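Local coordinates for protein alpha-1,2-mannosyltransferase (Ktr4), putative (Neosartorya fumigata, PDB 7BOP) that is a fungal glycosyltransferase of the GT-A clan that holds guanosine-5'-diphosphate and a manganese ion beside one another, at residues A[43-48]-A[208-213]; A[144-149]-A[309-314]; A[255-260]-A[376-381]. All coordinates share one frame; numbering follows the deposited sequence.

Contact 1 of 3, residues A[43-48]-A[208-213]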
loop_
_atom_site.group_PDB
_atom_site.type_symbol
_atom_site.label_atom_id
_atom_site.label_comp_id
_atom_site.label_asym_id
_atom_site.label_seq_id
_atom_site.Cartn_x
_atom_site.Cartn_y
_atom_site.Cartn_z
ATOM N N GLY A 43 18.817 11.372 1.164
ATOM C CA GLY A 43 18.661 12.046 2.444
ATOM C C GLY A 43 17.203 12.287 2.759
ATOM O O GLY A 43 16.310 11.624 2.221
ATOM N N GLU A 44 16.972 13.263 3.626
ATOM C CA GLU A 44 15.636 13.564 4.120
ATOM C C GLU A 44 14.930 14.512 3.182
ATOM O O GLU A 44 15.577 15.223 2.431
ATOM C CB GLU A 44 15.725 14.204 5.506
ATOM C CG GLU A 44 16.312 13.259 6.527
ATOM C CD GLU A 44 16.535 13.899 7.881
ATOM O OE1 GLU A 44 16.952 15.071 7.945
ATOM O OE2 GLU A 44 16.301 13.208 8.889
ATOM N N PRO A 45 13.594 14.548 3.239
ATOM C CA PRO A 45 12.890 15.552 2.441
ATOM C C PRO A 45 13.199 16.978 2.897
ATOM O O PRO A 45 13.721 17.181 3.995
ATOM C CB PRO A 45 11.413 15.217 2.653
ATOM C CG PRO A 45 11.352 14.298 3.822
ATOM C CD PRO A 45 12.678 13.630 3.940
ATOM N N GLU A 46 12.882 17.950 2.049
ATOM C CA GLU A 46 13.135 19.354 2.362
ATOM C C GLU A 46 12.024 19.902 3.243
ATOM O O GLU A 46 10.973 19.282 3.389
ATOM C CB GLU A 46 13.258 20.179 1.079
ATOM C CG GLU A 46 14.413 19.743 0.192
ATOM C CD GLU A 46 14.840 20.801 -0.818
ATOM O OE1 GLU A 46 14.014 21.677 -1.173
ATOM O OE2 GLU A 46 16.012 20.755 -1.261
ATOM N N GLY A 47 12.267 21.078 3.810
ATOM C CA GLY A 47 11.294 21.761 4.656
ATOM C C GLY A 47 11.445 21.371 6.114
ATOM O O GLY A 47 12.386 20.662 6.502
ATOM N N HIS A 48 10.515 21.844 6.929
ATOM C CA HIS A 48 10.564 21.601 8.362
ATOM C C HIS A 48 10.225 20.130 8.661
ATOM O O HIS A 48 9.281 19.572 8.089
ATOM C CB HIS A 48 9.599 22.539 9.096
ATOM C CG HIS A 48 9.512 22.267 10.560
ATOM N ND1 HIS A 48 10.522 22.600 11.436
ATOM C CD2 HIS A 48 8.564 21.645 11.296
ATOM C CE1 HIS A 48 10.185 22.224 12.656
ATOM N NE2 HIS A 48 9.002 21.641 12.598
ATOM N N PHE A 208 4.297 11.067 9.794
ATOM C CA PHE A 208 2.892 11.459 9.784
ATOM C C PHE A 208 2.728 12.969 9.702
ATOM O O PHE A 208 1.929 13.466 8.904
ATOM C CB PHE A 208 2.150 10.910 11.006
ATOM C CG PHE A 208 1.944 9.426 10.987
ATOM C CD1 PHE A 208 1.283 8.806 9.920
ATOM C CD2 PHE A 208 2.351 8.639 12.061
ATOM C CE1 PHE A 208 1.055 7.436 9.922
ATOM C CE2 PHE A 208 2.122 7.263 12.064
ATOM C CZ PHE A 208 1.467 6.662 10.995
ATOM N N ARG A 209 3.497 13.704 10.496
ATOM C CA ARG A 209 3.445 15.163 10.449
ATOM C C ARG A 209 4.149 15.726 9.221
ATOM O O ARG A 209 3.797 16.804 8.756
ATOM C CB ARG A 209 3.984 15.763 11.739
ATOM C CG ARG A 209 3.121 15.359 12.926
ATOM C CD ARG A 209 3.470 16.139 14.177
ATOM N NE ARG A 209 3.082 17.549 14.076
ATOM C CZ ARG A 209 3.259 18.465 15.040
ATOM N NH1 ARG A 209 3.831 18.137 16.199
ATOM N NH2 ARG A 209 2.867 19.720 14.833
ATOM N N PHE A 210 5.112 14.986 8.675
ATOM C CA PHE A 210 5.635 15.299 7.340
ATOM C C PHE A 210 4.482 15.334 6.332
ATOM O O PHE A 210 4.335 16.314 5.602
ATOM C CB PHE A 210 6.738 14.304 6.928
ATOM C CG PHE A 210 7.044 14.317 5.459
ATOM C CD1 PHE A 210 7.861 15.299 4.921
ATOM C CD2 PHE A 210 6.489 13.366 4.613
ATOM C CE1 PHE A 210 8.137 15.325 3.552
ATOM C CE2 PHE A 210 6.766 13.379 3.249
ATOM C CZ PHE A 210 7.588 14.363 2.718
ATOM N N MET A 211 3.641 14.297 6.346
ATOM C CA MET A 211 2.461 14.210 5.469
ATOM C C MET A 211 1.486 15.358 5.746
ATOM O O MET A 211 1.036 16.045 4.826
ATOM C CB MET A 211 1.692 12.900 5.657
ATOM C CG MET A 211 2.465 11.617 5.381
ATOM S SD MET A 211 2.633 11.247 3.643
ATOM C CE MET A 211 0.956 10.844 3.173
ATOM N N GLU A 212 1.161 15.545 7.022
ATOM C CA GLU A 212 0.171 16.539 7.417
ATOM C C GLU A 212 0.569 17.970 7.075
ATOM O O GLU A 212 -0.247 18.714 6.533
ATOM C CB GLU A 212 -0.147 16.420 8.905
ATOM C CG GLU A 212 -1.274 17.337 9.338
ATOM C CD GLU A 212 -1.836 16.981 10.693
ATOM O OE1 GLU A 212 -3.068 17.071 10.845
ATOM O OE2 GLU A 212 -1.060 16.623 11.592
ATOM N N ASP A 213 1.811 18.340 7.360
ATOM C CA ASP A 213 2.288 19.704 7.108
ATOM C C ASP A 213 2.324 20.039 5.633
ATOM O O ASP A 213 2.238 21.210 5.283
ATOM C CB ASP A 213 3.694 19.926 7.675
ATOM C CG ASP A 213 3.730 19.890 9.192
ATOM O OD1 ASP A 213 2.651 19.923 9.806
ATOM O OD2 ASP A 213 4.842 19.800 9.750
HETATM O O HOH W 1 6.955 18.107 8.724
#

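Contact 2 of 3, residues A[144-149]-A[309-314]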
loop_
_atom_site.group_PDB
_atom_site.type_symbol
_atom_site.label_atom_id
_atom_site.label_comp_id
_atom_site.label_asym_id
_atom_site.label_seq_id
_atom_site.Cartn_x
_atom_site.Cartn_y
_atom_site.Cartn_z
ATOM N N MET A 144 -22.231 -16.965 -4.758
ATOM C CA MET A 144 -21.083 -17.781 -4.366
ATOM C C MET A 144 -20.756 -18.906 -5.348
ATOM O O MET A 144 -19.597 -19.309 -5.418
ATOM C CB MET A 144 -21.239 -18.333 -2.937
ATOM C CG MET A 144 -21.315 -17.258 -1.858
ATOM S SD MET A 144 -19.981 -16.031 -1.953
ATOM C CE MET A 144 -18.607 -17.089 -1.518
ATOM N N GLU A 145 -21.744 -19.415 -6.096
ATOM C CA GLU A 145 -21.454 -20.386 -7.172
ATOM C C GLU A 145 -20.648 -19.767 -8.316
ATOM O O GLU A 145 -19.728 -20.398 -8.835
ATOM C CB GLU A 145 -22.719 -21.051 -7.735
ATOM C CG GLU A 145 -22.975 -22.426 -7.147
ATOM C CD GLU A 145 -24.281 -23.050 -7.619
ATOM O OE1 GLU A 145 -24.586 -22.985 -8.835
ATOM O OE2 GLU A 145 -24.997 -23.619 -6.763
ATOM N N LEU A 146 -21.006 -18.549 -8.710
ATOM C CA LEU A 146 -20.221 -17.789 -9.691
ATOM C C LEU A 146 -18.814 -17.499 -9.166
ATOM O O LEU A 146 -17.838 -17.613 -9.915
ATOM C CB LEU A 146 -20.911 -16.469 -10.057
ATOM C CG LEU A 146 -22.223 -16.530 -10.844
ATOM C CD1 LEU A 146 -22.709 -15.112 -11.114
ATOM C CD2 LEU A 146 -22.065 -17.295 -12.149
ATOM N N PHE A 147 -18.711 -17.123 -7.889
ATOM C CA PHE A 147 -17.401 -16.970 -7.256
ATOM C C PHE A 147 -16.545 -18.238 -7.406
ATOM O O PHE A 147 -15.389 -18.160 -7.825
ATOM C CB PHE A 147 -17.506 -16.589 -5.766
ATOM C CG PHE A 147 -16.224 -16.805 -5.021
ATOM C CD1 PHE A 147 -15.179 -15.905 -5.168
ATOM C CD2 PHE A 147 -16.021 -17.950 -4.252
ATOM C CE1 PHE A 147 -13.967 -16.117 -4.536
ATOM C CE2 PHE A 147 -14.804 -18.169 -3.616
ATOM C CZ PHE A 147 -13.777 -17.248 -3.761
ATOM N N ARG A 148 -17.110 -19.395 -7.058
ATOM C CA ARG A 148 -16.357 -20.648 -7.064
ATOM C C ARG A 148 -15.913 -21.054 -8.469
ATOM O O ARG A 148 -14.808 -21.563 -8.648
ATOM C CB ARG A 148 -17.140 -21.787 -6.393
ATOM C CG ARG A 148 -17.141 -21.698 -4.870
ATOM C CD ARG A 148 -17.729 -22.944 -4.220
ATOM N NE ARG A 148 -19.189 -22.991 -4.353
ATOM C CZ ARG A 148 -20.071 -22.418 -3.527
ATOM N NH1 ARG A 148 -21.369 -22.537 -3.786
ATOM N NH2 ARG A 148 -19.687 -21.731 -2.448
ATOM N N GLU A 149 -16.766 -20.813 -9.459
ATOM C CA GLU A 149 -16.430 -21.124 -10.847
ATOM C C GLU A 149 -15.262 -20.283 -11.375
ATOM O O GLU A 149 -14.333 -20.821 -11.974
ATOM C CB GLU A 149 -17.656 -20.946 -11.744
ATOM C CG GLU A 149 -18.714 -22.017 -11.501
ATOM C CD GLU A 149 -20.003 -21.785 -12.283
ATOM O OE1 GLU A 149 -20.944 -22.586 -12.111
ATOM O OE2 GLU A 149 -20.080 -20.813 -13.066
ATOM N N PHE A 309 -14.271 -7.762 -7.053
ATOM C CA PHE A 309 -13.532 -8.226 -5.869
ATOM C C PHE A 309 -13.669 -9.730 -5.640
ATOM O O PHE A 309 -12.775 -10.345 -5.042
ATOM C CB PHE A 309 -13.935 -7.459 -4.594
ATOM C CG PHE A 309 -13.445 -6.038 -4.572
ATOM C CD1 PHE A 309 -12.080 -5.763 -4.575
ATOM C CD2 PHE A 309 -14.341 -4.968 -4.564
ATOM C CE1 PHE A 309 -11.619 -4.450 -4.577
ATOM C CE2 PHE A 309 -13.882 -3.657 -4.557
ATOM C CZ PHE A 309 -12.526 -3.393 -4.571
ATOM N N PHE A 310 -14.781 -10.312 -6.100
ATOM C CA PHE A 310 -15.043 -11.746 -5.945
ATOM C C PHE A 310 -14.997 -12.529 -7.237
ATOM O O PHE A 310 -14.408 -13.603 -7.256
ATOM C CB PHE A 310 -16.366 -11.957 -5.207
ATOM C CG PHE A 310 -16.328 -11.403 -3.830
ATOM C CD1 PHE A 310 -15.724 -12.124 -2.812
ATOM C CD2 PHE A 310 -16.773 -10.121 -3.573
ATOM C CE1 PHE A 310 -15.621 -11.595 -1.539
ATOM C CE2 PHE A 310 -16.690 -9.591 -2.300
ATOM C CZ PHE A 310 -16.103 -10.325 -1.283
ATOM N N TYR A 311 -15.598 -12.013 -8.308
ATOM C CA TYR A 311 -15.588 -12.723 -9.602
ATOM C C TYR A 311 -14.255 -12.614 -10.326
ATOM O O TYR A 311 -13.942 -13.431 -11.200
ATOM C CB TYR A 311 -16.733 -12.252 -10.505
ATOM C CG TYR A 311 -18.104 -12.286 -9.846
ATOM C CD1 TYR A 311 -18.497 -13.358 -9.031
ATOM C CD2 TYR A 311 -19.016 -11.249 -10.047
ATOM C CE1 TYR A 311 -19.754 -13.393 -8.435
ATOM C CE2 TYR A 311 -20.277 -11.274 -9.455
ATOM C CZ TYR A 311 -20.640 -12.343 -8.650
ATOM O OH TYR A 311 -21.882 -12.365 -8.070
ATOM N N GLU A 312 -13.476 -11.592 -9.976
ATOM C CA GLU A 312 -12.081 -11.507 -10.376
ATOM C C GLU A 312 -11.309 -11.444 -9.067
ATOM O O GLU A 312 -11.872 -11.809 -8.036
ATOM C CB GLU A 312 -11.868 -10.313 -11.318
ATOM C CG GLU A 312 -12.548 -10.547 -12.654
ATOM C CD GLU A 312 -12.547 -9.352 -13.588
ATOM O OE1 GLU A 312 -11.675 -8.454 -13.492
ATOM O OE2 GLU A 312 -13.431 -9.324 -14.472
ATOM N N ARG A 313 -10.052 -11.006 -9.074
ATOM C CA ARG A 313 -9.299 -10.896 -7.826
ATOM C C ARG A 313 -8.668 -9.514 -7.759
ATOM O O ARG A 313 -7.451 -9.367 -7.629
ATOM C CB ARG A 313 -8.249 -12.011 -7.725
ATOM C CG ARG A 313 -7.738 -12.256 -6.306
ATOM C CD ARG A 313 -6.228 -12.398 -6.254
ATOM N NE ARG A 313 -5.567 -11.138 -6.609
ATOM C CZ ARG A 313 -4.258 -10.911 -6.553
ATOM N NH1 ARG A 313 -3.415 -11.853 -6.140
ATOM N NH2 ARG A 313 -3.795 -9.719 -6.908
ATOM N N TRP A 314 -9.524 -8.498 -7.851
ATOM C CA TRP A 314 -9.069 -7.112 -7.835
ATOM C C TRP A 314 -8.324 -6.842 -6.543
ATOM O O TRP A 314 -8.917 -6.920 -5.468
ATOM C CB TRP A 314 -10.255 -6.142 -7.955
ATOM C CG TRP A 314 -10.983 -6.190 -9.280
ATOM C CD1 TRP A 314 -10.552 -6.778 -10.439
ATOM C CD2 TRP A 314 -12.241 -5.591 -9.583
ATOM N NE1 TRP A 314 -11.476 -6.607 -11.435
ATOM C CE2 TRP A 314 -12.522 -5.875 -10.939
ATOM C CE3 TRP A 314 -13.179 -4.865 -8.835
ATOM C CZ2 TRP A 314 -13.697 -5.435 -11.569
ATOM C CZ3 TRP A 314 -14.347 -4.437 -9.462
ATOM C CH2 TRP A 314 -14.595 -4.727 -10.813
HETATM O O HOH W 2 -13.504 -15.977 -8.178
#

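Contact 3 of 3, residues A[255-260]-A[376-381]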
loop_
_atom_site.group_PDB
_atom_site.type_symbol
_atom_site.label_atom_id
_atom_site.label_comp_id
_atom_site.label_asym_id
_atom_site.label_seq_id
_atom_site.Cartn_x
_atom_site.Cartn_y
_atom_site.Cartn_z
ATOM N N MET A 255 -3.284 9.828 -15.458
ATOM C CA MET A 255 -3.820 9.073 -16.606
ATOM C C MET A 255 -2.716 8.452 -17.466
ATOM O O MET A 255 -2.846 7.317 -17.886
ATOM C CB MET A 255 -4.724 9.966 -17.477
ATOM C CG MET A 255 -5.593 9.213 -18.483
ATOM S SD MET A 255 -6.819 8.132 -17.713
ATOM C CE MET A 255 -7.917 9.347 -16.966
ATOM N N GLY A 256 -1.631 9.195 -17.699
ATOM C CA GLY A 256 -0.485 8.710 -18.474
ATOM C C GLY A 256 0.143 7.456 -17.898
ATOM O O GLY A 256 0.473 6.535 -18.624
ATOM N N TRP A 257 0.313 7.422 -16.584
ATOM C CA TRP A 257 0.830 6.233 -15.907
ATOM C C TRP A 257 -0.176 5.093 -15.917
ATOM O O TRP A 257 0.186 3.941 -16.207
ATOM C CB TRP A 257 1.220 6.582 -14.468
ATOM C CG TRP A 257 1.662 5.430 -13.627
ATOM C CD1 TRP A 257 2.714 4.584 -13.863
ATOM C CD2 TRP A 257 1.098 5.038 -12.380
ATOM N NE1 TRP A 257 2.826 3.667 -12.836
ATOM C CE2 TRP A 257 1.837 3.920 -11.918
ATOM C CE3 TRP A 257 0.035 5.519 -11.600
ATOM C CZ2 TRP A 257 1.542 3.281 -10.719
ATOM C CZ3 TRP A 257 -0.256 4.876 -10.403
ATOM C CH2 TRP A 257 0.494 3.771 -9.976
ATOM N N LEU A 258 -1.428 5.403 -15.586
ATOM C CA LEU A 258 -2.490 4.388 -15.534
ATOM C C LEU A 258 -2.721 3.692 -16.892
ATOM O O LEU A 258 -3.058 2.523 -16.928
ATOM C CB LEU A 258 -3.804 4.999 -15.044
ATOM C CG LEU A 258 -3.816 5.535 -13.602
ATOM C CD1 LEU A 258 -5.149 6.196 -13.316
ATOM C CD2 LEU A 258 -3.528 4.431 -12.604
ATOM N N THR A 259 -2.543 4.414 -17.993
ATOM C CA THR A 259 -2.824 3.872 -19.316
ATOM C C THR A 259 -1.563 3.593 -20.133
ATOM O O THR A 259 -1.658 3.307 -21.325
ATOM C CB THR A 259 -3.760 4.810 -20.116
ATOM O OG1 THR A 259 -3.151 6.098 -20.260
ATOM C CG2 THR A 259 -5.100 4.948 -19.410
ATOM N N ASP A 260 -0.392 3.648 -19.508
ATOM C CA ASP A 260 0.857 3.469 -20.232
ATOM C C ASP A 260 0.909 2.082 -20.868
ATOM O O ASP A 260 0.471 1.106 -20.262
ATOM C CB ASP A 260 2.056 3.622 -19.298
ATOM C CG ASP A 260 3.384 3.601 -20.042
ATOM O OD1 ASP A 260 3.501 4.256 -21.091
ATOM O OD2 ASP A 260 4.318 2.927 -19.584
ATOM N N ARG A 376 8.492 1.628 -11.777
ATOM C CA ARG A 376 8.947 2.998 -11.508
ATOM C C ARG A 376 9.399 3.793 -12.746
ATOM O O ARG A 376 9.134 4.982 -12.802
ATOM C CB ARG A 376 10.044 3.016 -10.448
ATOM C CG ARG A 376 9.543 2.710 -9.037
ATOM C CD ARG A 376 10.674 2.596 -8.023
ATOM N NE ARG A 376 11.683 1.676 -8.529
ATOM C CZ ARG A 376 12.989 1.733 -8.297
ATOM N NH1 ARG A 376 13.527 2.651 -7.482
ATOM N NH2 ARG A 376 13.771 0.839 -8.897
ATOM N N PRO A 377 10.066 3.151 -13.741
ATOM C CA PRO A 377 10.455 3.966 -14.899
ATOM C C PRO A 377 9.265 4.644 -15.591
ATOM O O PRO A 377 9.387 5.790 -16.048
ATOM C CB PRO A 377 11.148 2.954 -15.824
ATOM C CG PRO A 377 11.667 1.913 -14.909
ATOM C CD PRO A 377 10.580 1.773 -13.869
ATOM N N SER A 378 8.115 3.972 -15.620
ATOM C CA SER A 378 6.895 4.591 -16.120
ATOM C C SER A 378 6.350 5.643 -15.144
ATOM O O SER A 378 5.980 6.743 -15.556
ATOM C CB SER A 378 5.830 3.536 -16.384
ATOM O OG SER A 378 4.615 4.147 -16.742
ATOM N N TYR A 379 6.289 5.302 -13.858
ATOM C CA TYR A 379 5.764 6.247 -12.864
ATOM C C TYR A 379 6.598 7.539 -12.782
ATOM O O TYR A 379 6.048 8.643 -12.723
ATOM C CB TYR A 379 5.656 5.598 -11.481
ATOM C CG TYR A 379 4.936 6.501 -10.502
ATOM C CD1 TYR A 379 3.565 6.667 -10.582
ATOM C CD2 TYR A 379 5.623 7.205 -9.517
ATOM C CE1 TYR A 379 2.880 7.488 -9.706
ATOM C CE2 TYR A 379 4.944 8.037 -8.622
ATOM C CZ TYR A 379 3.575 8.176 -8.724
ATOM O OH TYR A 379 2.881 8.990 -7.859
ATOM N N PHE A 380 7.918 7.387 -12.811
ATOM C CA PHE A 380 8.823 8.525 -12.740
ATOM C C PHE A 380 8.755 9.401 -13.994
ATOM O O PHE A 380 8.882 10.612 -13.892
ATOM C CB PHE A 380 10.267 8.064 -12.485
ATOM C CG PHE A 380 10.494 7.438 -11.126
ATOM C CD1 PHE A 380 9.574 7.566 -10.073
ATOM C CD2 PHE A 380 11.670 6.742 -10.888
ATOM C CE1 PHE A 380 9.827 6.992 -8.839
ATOM C CE2 PHE A 380 11.926 6.176 -9.654
ATOM C CZ PHE A 380 11.005 6.305 -8.624
ATOM N N LYS A 381 8.533 8.790 -15.155
ATOM C CA LYS A 381 8.341 9.550 -16.395
ATOM C C LYS A 381 7.013 10.309 -16.396
ATOM O O LYS A 381 6.975 11.511 -16.689
ATOM C CB LYS A 381 8.412 8.620 -17.614
ATOM C CG LYS A 381 8.093 9.293 -18.942
ATOM C CD LYS A 381 8.352 8.342 -20.097
ATOM C CE LYS A 381 7.857 8.924 -21.412
ATOM N NZ LYS A 381 8.198 8.002 -22.531
HETATM O O HOH W 3 2.593 2.417 -16.234
#

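Contact 1 of 3, residues A[43-48]-A[208-213]
Asp213 OD2, facing the edge of the His48 imidazole, is gripped by the indole N-H of Trp50 and by a bridging water 2.9 Å from Asp213 OD2. That water also lies 2.8 Å from His48 O, linking the loop backbone to the helix carboxylate. It donates to both, but other acceptors compete for its two protons, so neither link is secure. His48 CD2 stands 4.4 Å from Asp213 OD2, and the imidazole meets Trp50 edge-to-face. No direct hydrogen bond joins the two segments. The apolar half is a single pair, Pro45 and Phe210. Pro45 CG comes within 3.4 Å of Phe210 CE1, and Pro45 CB lies just as near, so the CE1 corner of the ring is met obliquely by two carbons of the proline. Phe210 reaches it because CG stands anti to the backbone N (chi1 164°), carrying the ring off the helix flank toward the loop. Arg214, following the helix, bonds to Glu46 O, His48 O and Phe210 O. The result is a long connecting loop, between strands 30-31 and 69-74, laid against short helix 207-213 at the outside of the GT-A-type fold, the contact centred about 19 Å from the centre of the chain.

Contact 2 of 3, residues A[144-149]-A[309-314]
The start of helix 144-157 and the segment 309-314, which leaves a weakly bonded helix for a turn, draw closest at Phe147 and Tyr311, with CA atoms 5.2 Å apart. Side chains then meet on two fronts. Phe147 turns its rim toward the other backbone: Phe147 CD1 lies 3.2 Å from Phe310 O, near the ring plane, so the C-H edge rather than the face looks at the carbonyl oxygen. CG of Phe147 lies anti to the backbone N (chi1 164°), which swings the ring into this position, and the CD2 side of the ring has Met144 O of its own helix near its plane. Next to the carbonyl, Phe147 CD1 stands 4.1 Å from Phe310 CB, at the margin of the Phe310 ring. On the second front Leu146 CB rests 3.7 Å from Tyr311 CE1, the two side chains passing at a slant, while the edge of the tyrosine ring comes 3.9 Å from Phe147 N, measured to Tyr311 CE1. The phenol hydroxyl is occupied by the backbone N-H of Asn143, at the start of the helix. Between the segments a water donates to both carbonyls, 2.9 Å to Phe147 O and 2.7 Å to Phe310 O, and Ser150 OG has Leu146 O and Phe147 O in hydrogen-bonding range, its one proton shared or alternating between them. Beyond the contact, Phe147 meets His168 edge-to-face and Phe310 packs on Arg172, both of helix 165-177. The chemistry is therefore that of one aromatic edge at a backbone oxygen, with a separate apolar Leu146-Tyr311 pair: with no direct hydrogen bond between the segments, Phe310 O takes a water proton and also faces the slightly positive rim of Phe147, an arrangement that should be electrostatically favourable.

Contact 3 of 3, residues A[255-260]-A[376-381]
Trp257 presents one face of its indole to the edge of Tyr379, whose CD1 sits 3.5 Å from Trp257 CD2 and over the middle of the bicycle. The pair is T-shaped: the centroid of the six-membered ring of Trp257 and that of the Tyr379 ring are 4.8 Å apart, with the planes at 76°. Behind the edge, Tyr379 CB makes a CH-pi contact with the five-membered ring, 4.0 Å from its centroid, so the tyrosine covers both halves of the indole. The CB of Trp257 already points toward 376-381, and with CG anti to the backbone N (chi1 175°) the indole is carried across the interface. At the rim of the indole the contact turns polar. Ser378 OG lies near the ring plane, 3.5 Å from Trp257 CD1, and is 3.1 Å from Asp260 OD2, to which it may donate, although its proton has another acceptor in reach. A water is held between the segments, donating to Trp257 O at 2.8 Å and hydrogen-bonded to Ser378 OG at 2.7 Å. The other carboxylate oxygen, Asp260 OD1, is engaged by Ser262 OG, and more weakly by His382. Four buried residues thus join an aromatic pair to a small hydrated polar cluster. The disulfide Cys277-Cys375 lies close by, with Trp257 packed on Cys277 and Cys375 directly preceding Arg376, and Phe279 meets both rings, edge-to-face in the case of Tyr379. Short helix 255-258 and C-terminal helix 376-382 thereby sit together against strand 218-224, where Asn223 touches Trp257 and Tyr379, with helix 316-327 packing on Trp257 through Ser321.

How the contacts relate
The three contacts are separate patches that do not touch. Contacts 1 and 2 lie on opposite sides of the chain's centre, their centres about 42 Å apart; the centre of contact 3 is about 25 Å from that of contact 1 and about 29 Å from that of contact 2. Contact 2 lies near the nucleotide pocket, the Phe310 side chain about 11 Å from guanosine-5'-diphosphate, and it packs on helix 165-177, which brings Ser166, Tyr167 and Met170 to that pocket. Two sodium ions lie about 13 Å from the His48 side chain and about 14 Å from that of Phe147. In sequence, contact 2 interleaves with both others, whereas contact 1 closes before contact 3 opens.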